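Local coordinates for protein exoenzyme S (Pseudomonas aeruginosa, PDB 1HE9) that acts as a bifunctional type III-secreted toxin, its GTPase-activating domain, the part in this structure, stimulating GTP hydrolysis by host small GTPases while another domain ADP-ribosylates host proteins, at residues L71-G76 / H110-E115. Numbering follows the deposited sequence.
Sequences LERSIG and HQVMSE
Arg73 sends CG anti to its own backbone nitrogen (chi1 177°) and bends at chi3, while Glu115 turns CG anti to its carbonyl carbon and then runs straight out (chi2 176°); the two side chains thus meet from opposite directions in an end-on, bidentate salt bridge. This is the mainly helical GAP domain of ExoS, related to YopE, and the bridge ties the exit of helix 61-72, with the short strand 74-75 that follows, to the middle of the long helix 101-130. Arg73 is the first residue to leave helical geometry, and its side chain crosses the gap between backbones whose nearest CA atoms, those of Arg73 and Val112, are 8.7 Å apart. Arg73 NH1 donates to Glu115 OE2 at 2.7 Å, and Arg73 NH2 to Glu115 OE1 at 2.9 Å, one nitrogen per oxygen. The carboxylate sits at the guanidinium edge, but the two planes are turned 38° apart: OE1 uses its syn lone pair, whereas OE2 is met from above the carboxylate plane. Gln111, one helical turn before Glu115, adds a hydrogen bond from NE2 to Glu115 OE2 (3.1 Å), on the anti side but tilted out of the carboxylate plane, and so probably helps to fix its rotation. Gripped by three donor nitrogens in all, the carboxylate is probably kept ionised. Beside the charged pair the contact turns apolar, with Ile75 CD1 approaching Val112 CG2 at 4.3 Å. Ile75 also packs on Ile105 and Leu109 of the same long helix, and Val112 on Leu47 of helix 43-57, so the bridge lies beside the hydrophobic packing between helices. Across the carboxylate plane, Arg73 NH1 and Gln111 NE2 reach Glu115 OE2 from opposite faces.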
loop_
_atom_site.group_PDB
_atom_site.type_symbol
_atom_site.label_atom_id
_atom_site.label_comp_id
_atom_site.label_asym_id
_atom_site.label_seq_id
_atom_site.Cartn_x
_atom_site.Cartn_y
_atom_site.Cartn_z
ATOM N N LEU A 71 -16.663 4.981 2.979
ATOM C CA LEU A 71 -16.333 4.073 4.104
ATOM C C LEU A 71 -17.180 4.338 5.343
ATOM O O LEU A 71 -17.407 3.476 6.173
ATOM C CB LEU A 71 -14.873 4.229 4.523
ATOM C CG LEU A 71 -13.856 3.420 3.750
ATOM C CD1 LEU A 71 -12.469 3.999 4.008
ATOM C CD2 LEU A 71 -13.989 1.960 4.147
ATOM N N GLU A 72 -17.597 5.577 5.493
ATOM C CA GLU A 72 -18.385 5.950 6.646
ATOM C C GLU A 72 -19.884 5.803 6.431
ATOM O O GLU A 72 -20.615 5.845 7.395
ATOM C CB GLU A 72 -18.108 7.408 7.037
ATOM C CG GLU A 72 -16.710 7.691 7.505
ATOM C CD GLU A 72 -16.418 7.206 8.908
ATOM O OE1 GLU A 72 -17.319 6.781 9.656
ATOM O OE2 GLU A 72 -15.245 7.268 9.282
ATOM N N ARG A 73 -20.344 5.676 5.185
ATOM C CA ARG A 73 -21.772 5.561 4.876
ATOM C C ARG A 73 -22.396 4.382 5.601
ATOM O O ARG A 73 -21.852 3.297 5.580
ATOM C CB ARG A 73 -21.968 5.383 3.386
ATOM C CG ARG A 73 -23.404 5.189 3.020
ATOM C CD ARG A 73 -23.596 5.481 1.588
ATOM N NE ARG A 73 -23.026 6.749 1.153
ATOM C CZ ARG A 73 -22.913 7.040 -0.130
ATOM N NH1 ARG A 73 -23.346 6.124 -0.986
ATOM N NH2 ARG A 73 -22.355 8.181 -0.539
ATOM N N SER A 74 -23.522 4.574 6.271
ATOM C CA SER A 74 -24.109 3.459 7.019
ATOM C C SER A 74 -24.903 2.595 6.072
ATOM O O SER A 74 -25.666 3.081 5.232
ATOM C CB SER A 74 -25.022 3.981 8.129
ATOM O OG SER A 74 -25.900 4.891 7.500
ATOM N N ILE A 75 -24.660 1.299 6.225
ATOM C CA ILE A 75 -25.270 0.206 5.472
ATOM C C ILE A 75 -26.083 -0.505 6.552
ATOM O O ILE A 75 -25.527 -1.224 7.420
ATOM C CB ILE A 75 -24.165 -0.773 4.931
ATOM C CG1 ILE A 75 -23.154 0.010 4.042
ATOM C CG2 ILE A 75 -24.817 -1.995 4.279
ATOM C CD1 ILE A 75 -23.789 0.925 2.982
ATOM N N GLY A 76 -27.396 -0.268 6.512
ATOM C CA GLY A 76 -28.291 -0.825 7.516
ATOM C C GLY A 76 -27.909 -0.345 8.916
ATOM O O GLY A 76 -27.772 -1.134 9.866
ATOM N N HIS A 110 -25.708 -1.378 -3.519
ATOM C CA HIS A 110 -25.747 -1.187 -4.966
ATOM C C HIS A 110 -25.367 0.271 -5.256
ATOM O O HIS A 110 -24.638 0.566 -6.188
ATOM C CB HIS A 110 -27.167 -1.446 -5.567
ATOM C CG HIS A 110 -27.675 -2.884 -5.491
ATOM N ND1 HIS A 110 -28.947 -3.215 -5.850
ATOM C CD2 HIS A 110 -27.058 -4.025 -5.096
ATOM C CE1 HIS A 110 -29.120 -4.533 -5.679
ATOM N NE2 HIS A 110 -27.997 -5.033 -5.227
ATOM N N GLN A 111 -25.903 1.198 -4.472
ATOM C CA GLN A 111 -25.636 2.632 -4.677
ATOM C C GLN A 111 -24.115 2.896 -4.482
ATOM O O GLN A 111 -23.495 3.635 -5.218
ATOM C CB GLN A 111 -26.490 3.436 -3.668
ATOM C CG GLN A 111 -26.276 4.971 -3.690
ATOM C CD GLN A 111 -26.377 5.462 -5.105
ATOM O OE1 GLN A 111 -27.070 4.827 -5.897
ATOM N NE2 GLN A 111 -25.679 6.557 -5.455
ATOM N N VAL A 112 -23.510 2.260 -3.493
ATOM C CA VAL A 112 -22.085 2.428 -3.261
ATOM C C VAL A 112 -21.287 2.060 -4.503
ATOM O O VAL A 112 -20.449 2.846 -4.953
ATOM C CB VAL A 112 -21.615 1.568 -2.090
ATOM C CG1 VAL A 112 -20.096 1.429 -2.127
ATOM C CG2 VAL A 112 -22.107 2.186 -0.790
HETATM N N MSE A 113 -21.607 0.908 -5.087
HETATM C CA MSE A 113 -20.904 0.421 -6.253
HETATM C C MSE A 113 -21.019 1.329 -7.438
HETATM O O MSE A 113 -20.062 1.436 -8.208
HETATM C CB MSE A 113 -21.346 -1.000 -6.583
HETATM C CG MSE A 113 -20.968 -1.979 -5.482
HETATM SE SE MSE A 113 -19.085 -1.868 -4.816
HETATM C CE MSE A 113 -18.089 -2.622 -6.324
ATOM N N SER A 114 -22.152 2.001 -7.619
ATOM C CA SER A 114 -22.214 2.935 -8.762
ATOM C C SER A 114 -21.371 4.214 -8.513
ATOM O O SER A 114 -20.808 4.802 -9.432
ATOM C CB SER A 114 -23.647 3.290 -9.102
ATOM O OG SER A 114 -24.296 3.682 -7.933
ATOM N N GLU A 115 -21.293 4.652 -7.267
ATOM C CA GLU A 115 -20.421 5.769 -6.937
ATOM C C GLU A 115 -18.951 5.237 -7.078
ATOM O O GLU A 115 -18.073 5.945 -7.598
ATOM C CB GLU A 115 -20.721 6.219 -5.515
ATOM C CG GLU A 115 -21.968 7.144 -5.417
ATOM C CD GLU A 115 -22.316 7.512 -3.982
ATOM O OE1 GLU A 115 -21.546 8.236 -3.318
ATOM O OE2 GLU A 115 -23.366 7.060 -3.486
#